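Local coordinates for protein ethylbenzene dehydrogenase alpha-subunit (Aromatoleum aromaticum, PDB 2IVF) that is the molybdopterin-binding alpha-subunit of a dehydrogenase complex, a member of the molybdopterin oxidoreductase family that carries MGD, MD1, a molybdenum atom and an iron/sulfur cluster, at residues 294-306 with 417-431. Residues are numbered along the deposited sequence; the frame is centred on the assembly and turned at random.
Sequences LHVPVRVGSDAAF and ASAKCGVPVSLIREL. With MGD (2-amino-5,6-dimercapto-7-methyl-3,7,8a,9-tetrahydro-8-oxa-1,3,9,10-tetraaza-anthracen-4-one guanosine dinucleotide), chain M.
V296 and V423 meet in the tightly packed half of this contact. CG1 of V296 lies 3.5 Å from CG2 of V423, and the two side chains cross at a slant. The other branch of V296 meets L431 end on, with CG2 only 3.4 Å from CD1, closer than usual for two carbons. F306 lies beside this cluster. With its CG anti to the backbone N (chi1 167°), the ring sits with one face over V296 CG1, near the rim. L431 CD1 touches the same ring at its edge, 3.8 Å from CZ. L294 slides past L427 in the opposite direction and meets L431 CD2 with its own CD1. V298 uses its two branches differently: CG1 lies beside V423, while CG2 faces the guanine of MGD.

The R299 guanidinium, beside A419 and K420, marks the looser, solvent side. One of its faces lies over G422 N, and NH1 makes a weak bond to A419 O, bent to 125°. Inward of it, R299 N donates to C421 O at 2.8 Å, a fairly straight bond. There A305 CB packs on K420 CB, and F306 CB on C421 SG. S302 OG bonds to R299 O, which also accepts from S302 N. This double grip ties the ends of the type II turn 299-302.

The turn and the helix start after it meet MGD. G301 N donates to MGD O6 at 2.8 Å. D303 takes N1 on OD1 and N2 on OD2, so both carboxylate oxygens read the guanine edge. E430, at the far end, pairs with K434 and with R279 of the beta-subunit. Strand 294-296 is an edge strand, within this chain, of a four-stranded parallel sheet, and helix 425-437 packs against it. The arrangement is that of a Rossmann-like alpha/beta domain, with the loop after the strand forming part of the pocket that holds the guanine of MGD.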
# COMPACT_ATOMS: atom_id res chain seq x y z
N LEU A 294 -0.81 22.99 -2.91
CA LEU A 294 -1.85 23.51 -2.07
C LEU A 294 -2.57 22.37 -1.46
O LEU A 294 -2.86 21.37 -2.12
CB LEU A 294 -2.87 24.29 -2.93
CG LEU A 294 -2.42 25.68 -3.44
CD1 LEU A 294 -3.45 26.21 -4.42
CD2 LEU A 294 -2.31 26.61 -2.25
N HIS A 295 -2.86 22.54 -0.20
CA HIS A 295 -3.84 21.76 0.51
C HIS A 295 -5.07 22.60 0.76
O HIS A 295 -5.00 23.70 1.39
CB HIS A 295 -3.24 21.31 1.84
CG HIS A 295 -4.18 20.58 2.70
ND1 HIS A 295 -4.18 20.74 4.07
CD2 HIS A 295 -5.22 19.75 2.41
CE1 HIS A 295 -5.14 19.98 4.59
NE2 HIS A 295 -5.76 19.35 3.60
N VAL A 296 -6.22 22.06 0.36
CA VAL A 296 -7.49 22.70 0.62
C VAL A 296 -8.12 21.90 1.77
O VAL A 296 -8.56 20.78 1.57
CB VAL A 296 -8.38 22.72 -0.65
CG1 VAL A 296 -9.80 23.21 -0.32
CG2 VAL A 296 -7.72 23.55 -1.82
N PRO A 297 -8.10 22.46 3.01
CA PRO A 297 -8.41 21.72 4.21
C PRO A 297 -9.89 21.71 4.50
O PRO A 297 -10.38 22.25 5.52
CB PRO A 297 -7.60 22.44 5.28
CG PRO A 297 -7.59 23.84 4.83
CD PRO A 297 -7.65 23.84 3.33
N VAL A 298 -10.62 21.10 3.62
CA VAL A 298 -12.10 21.04 3.86
C VAL A 298 -12.50 20.37 5.15
O VAL A 298 -11.90 19.38 5.55
CB VAL A 298 -12.82 20.35 2.69
CG1 VAL A 298 -12.75 21.26 1.41
CG2 VAL A 298 -12.26 18.93 2.44
N ARG A 299 -13.53 20.89 5.81
CA ARG A 299 -14.17 20.12 6.85
C ARG A 299 -14.70 18.83 6.22
O ARG A 299 -15.20 18.86 5.10
CB ARG A 299 -15.32 20.90 7.47
CG ARG A 299 -14.84 22.04 8.32
CD ARG A 299 -16.01 22.81 8.97
NE ARG A 299 -15.48 24.13 9.29
CZ ARG A 299 -16.18 25.25 9.38
NH1 ARG A 299 -17.51 25.24 9.26
NH2 ARG A 299 -15.52 26.40 9.63
N VAL A 300 -14.59 17.71 6.93
CA VAL A 300 -15.08 16.41 6.42
C VAL A 300 -16.49 16.62 5.88
O VAL A 300 -17.31 17.14 6.57
CB VAL A 300 -15.11 15.34 7.50
CG1 VAL A 300 -15.68 14.08 6.94
CG2 VAL A 300 -13.68 15.13 8.09
N GLY A 301 -16.73 16.23 4.62
CA GLY A 301 -18.04 16.29 4.01
C GLY A 301 -18.53 17.62 3.48
O GLY A 301 -19.66 17.71 3.01
N SER A 302 -17.70 18.66 3.57
CA SER A 302 -18.11 19.99 3.19
C SER A 302 -17.70 20.43 1.79
O SER A 302 -17.85 21.64 1.47
CB SER A 302 -17.56 21.02 4.17
OG SER A 302 -16.15 21.10 4.10
N ASP A 303 -17.16 19.52 0.97
CA ASP A 303 -16.64 19.88 -0.34
C ASP A 303 -17.58 20.66 -1.25
O ASP A 303 -17.13 21.48 -2.05
CB ASP A 303 -16.17 18.64 -1.09
CG ASP A 303 -15.04 17.93 -0.41
OD1 ASP A 303 -15.14 17.63 0.81
OD2 ASP A 303 -14.06 17.59 -1.12
N ALA A 304 -18.88 20.38 -1.18
CA ALA A 304 -19.86 21.13 -1.99
C ALA A 304 -19.70 22.61 -1.78
O ALA A 304 -19.77 23.38 -2.73
CB ALA A 304 -21.26 20.73 -1.66
N ALA A 305 -19.58 23.03 -0.52
CA ALA A 305 -19.49 24.45 -0.23
C ALA A 305 -18.23 25.03 -0.91
O ALA A 305 -18.22 26.18 -1.37
CB ALA A 305 -19.49 24.70 1.28
N PHE A 306 -17.15 24.27 -0.89
CA PHE A 306 -15.91 24.75 -1.53
C PHE A 306 -16.17 24.96 -3.01
O PHE A 306 -15.92 26.03 -3.56
CB PHE A 306 -14.74 23.81 -1.26
CG PHE A 306 -13.53 24.08 -2.13
CD1 PHE A 306 -12.65 25.12 -1.85
CD2 PHE A 306 -13.29 23.32 -3.25
CE1 PHE A 306 -11.57 25.38 -2.69
CE2 PHE A 306 -12.24 23.59 -4.08
CZ PHE A 306 -11.37 24.62 -3.79
N ALA A 417 -19.04 30.48 1.92
CA ALA A 417 -18.59 29.14 1.61
C ALA A 417 -17.47 28.78 2.60
O ALA A 417 -17.44 27.67 3.13
CB ALA A 417 -18.09 29.06 0.20
N SER A 418 -16.57 29.73 2.85
CA SER A 418 -15.50 29.53 3.83
C SER A 418 -16.04 29.17 5.22
O SER A 418 -15.49 28.30 5.90
CB SER A 418 -14.65 30.79 3.93
OG SER A 418 -13.73 30.68 5.00
N ALA A 419 -17.09 29.83 5.66
CA ALA A 419 -17.71 29.51 6.95
C ALA A 419 -18.19 28.08 6.94
O ALA A 419 -18.13 27.41 7.96
CB ALA A 419 -18.85 30.46 7.26
N LYS A 420 -18.63 27.61 5.78
CA LYS A 420 -19.20 26.30 5.68
C LYS A 420 -18.17 25.19 5.53
O LYS A 420 -18.38 24.11 6.04
CB LYS A 420 -20.19 26.26 4.52
CG LYS A 420 -21.41 27.13 4.72
CD LYS A 420 -22.27 27.19 3.48
CE LYS A 420 -23.44 28.12 3.64
NZ LYS A 420 -24.04 28.06 5.01
N CYS A 421 -17.06 25.43 4.84
CA CYS A 421 -16.10 24.35 4.62
C CYS A 421 -14.74 24.53 5.28
O CYS A 421 -13.87 23.64 5.19
CB CYS A 421 -15.87 24.13 3.13
SG CYS A 421 -15.02 25.51 2.26
N GLY A 422 -14.54 25.66 5.94
CA GLY A 422 -13.30 25.93 6.64
C GLY A 422 -12.10 26.25 5.77
O GLY A 422 -11.00 26.39 6.26
N VAL A 423 -12.32 26.42 4.47
CA VAL A 423 -11.22 26.80 3.56
C VAL A 423 -11.16 28.32 3.57
O VAL A 423 -12.20 28.97 3.51
CB VAL A 423 -11.52 26.26 2.15
CG1 VAL A 423 -10.39 26.61 1.17
CG2 VAL A 423 -11.69 24.75 2.22
N PRO A 424 -9.95 28.91 3.70
CA PRO A 424 -9.85 30.36 3.74
C PRO A 424 -10.42 31.00 2.47
O PRO A 424 -10.31 30.44 1.37
CB PRO A 424 -8.32 30.61 3.83
CG PRO A 424 -7.77 29.39 4.31
CD PRO A 424 -8.64 28.25 3.85
N VAL A 425 -11.07 32.15 2.64
CA VAL A 425 -11.55 32.97 1.51
C VAL A 425 -10.52 33.18 0.39
O VAL A 425 -10.84 33.08 -0.82
CB VAL A 425 -12.03 34.33 2.03
CG1 VAL A 425 -12.35 35.27 0.88
CG2 VAL A 425 -13.26 34.13 2.95
N SER A 426 -9.28 33.45 0.79
CA SER A 426 -8.21 33.74 -0.16
C SER A 426 -8.03 32.58 -1.12
O SER A 426 -7.81 32.76 -2.32
CB SER A 426 -6.91 34.06 0.58
OG SER A 426 -6.51 33.01 1.49
N LEU A 427 -8.13 31.38 -0.58
CA LEU A 427 -7.91 30.17 -1.36
C LEU A 427 -9.12 29.81 -2.24
O LEU A 427 -8.97 29.32 -3.35
CB LEU A 427 -7.57 29.04 -0.37
CG LEU A 427 -7.00 27.74 -0.89
CD1 LEU A 427 -5.89 27.98 -2.00
CD2 LEU A 427 -6.48 26.87 0.26
N ILE A 428 -10.31 30.03 -1.72
CA ILE A 428 -11.52 29.90 -2.52
C ILE A 428 -11.45 30.86 -3.74
O ILE A 428 -11.66 30.44 -4.90
CB ILE A 428 -12.75 30.21 -1.68
CG1 ILE A 428 -12.92 29.13 -0.58
CG2 ILE A 428 -14.00 30.36 -2.62
CD1 ILE A 428 -14.20 29.31 0.37
N ARG A 429 -11.10 32.11 -3.48
CA ARG A 429 -11.05 33.10 -4.57
C ARG A 429 -9.91 32.78 -5.54
O ARG A 429 -10.12 32.82 -6.76
CB ARG A 429 -10.94 34.51 -4.02
CG ARG A 429 -11.47 35.56 -5.00
CD ARG A 429 -11.80 36.87 -4.35
NE ARG A 429 -13.14 36.96 -3.77
CZ ARG A 429 -13.40 37.41 -2.54
NH1 ARG A 429 -12.42 37.78 -1.70
NH2 ARG A 429 -14.66 37.48 -2.14
N GLU A 430 -8.73 32.44 -5.02
CA GLU A 430 -7.61 32.06 -5.88
C GLU A 430 -7.92 30.87 -6.80
O GLU A 430 -7.64 30.92 -8.00
CB GLU A 430 -6.38 31.69 -5.07
CG GLU A 430 -5.17 31.36 -5.94
CD GLU A 430 -3.94 31.03 -5.08
OE1 GLU A 430 -3.80 31.68 -4.02
OE2 GLU A 430 -3.18 30.14 -5.49
N LEU A 431 -8.47 29.81 -6.23
CA LEU A 431 -8.81 28.64 -6.99
C LEU A 431 -10.01 28.83 -7.92
O LEU A 431 -10.06 28.21 -9.00
CB LEU A 431 -8.96 27.42 -6.09
CG LEU A 431 -7.64 26.94 -5.47
CD1 LEU A 431 -7.81 25.85 -4.35
CD2 LEU A 431 -6.62 26.45 -6.57
PB MGD M . -9.57 6.69 -0.47
O1B MGD M . -8.42 5.83 -0.09
O2B MGD M . -10.84 6.40 0.24
O3B MGD M . -9.92 6.73 -2.01
O3A MGD M . -8.58 4.93 -3.21
PA MGD M . -9.01 6.46 -3.33
O1A MGD M . -7.75 7.22 -3.34
O2A MGD M . -9.93 6.63 -4.43
O5' MGD M . -9.20 8.23 -0.22
C5' MGD M . -8.71 8.63 1.07
C4' MGD M . -8.73 10.15 1.19
O4' MGD M . -10.07 10.61 1.24
C3' MGD M . -8.22 10.39 2.59
O3' MGD M . -6.81 10.60 2.49
C2' MGD M . -8.96 11.66 3.01
O2' MGD M . -8.03 12.75 3.15
C1' MGD M . -9.95 11.90 1.86
N9 MGD M . -11.26 12.32 2.41
C8 MGD M . -12.01 11.69 3.33
N7 MGD M . -13.15 12.35 3.54
C5 MGD M . -13.12 13.43 2.71
C6 MGD M . -13.94 14.52 2.45
O6 MGD M . -15.02 14.74 3.02
N1 MGD M . -13.52 15.43 1.48
C2 MGD M . -12.31 15.34 0.78
N2 MGD M . -11.97 16.31 -0.15
N3 MGD M . -11.54 14.28 1.03
C4 MGD M . -11.91 13.36 1.98
C10 MGD M . -9.52 3.92 -3.15
C11 MGD M . -9.12 2.84 -4.13
O11 MGD M . -7.86 2.41 -3.79
C12 MGD M . -10.11 1.67 -4.23
S12 MGD M . -11.85 1.91 -4.07
C13 MGD M . -9.64 0.40 -4.47
S13 MGD M . -10.76 -0.90 -4.62
C14 MGD M . -8.18 0.15 -4.58
N15 MGD M . -7.74 -0.39 -3.26
C16 MGD M . -6.43 -0.20 -2.78
C17 MGD M . -5.95 -0.80 -1.65
O17 MGD M . -6.68 -1.55 -0.95
N18 MGD M . -4.62 -0.53 -1.27
C19 MGD M . -3.80 0.28 -1.99
N19 MGD M . -2.54 0.47 -1.53
N20 MGD M . -4.31 0.87 -3.07
C21 MGD M . -5.57 0.63 -3.49
N22 MGD M . -6.07 1.25 -4.62
C23 MGD M . -7.47 1.51 -4.82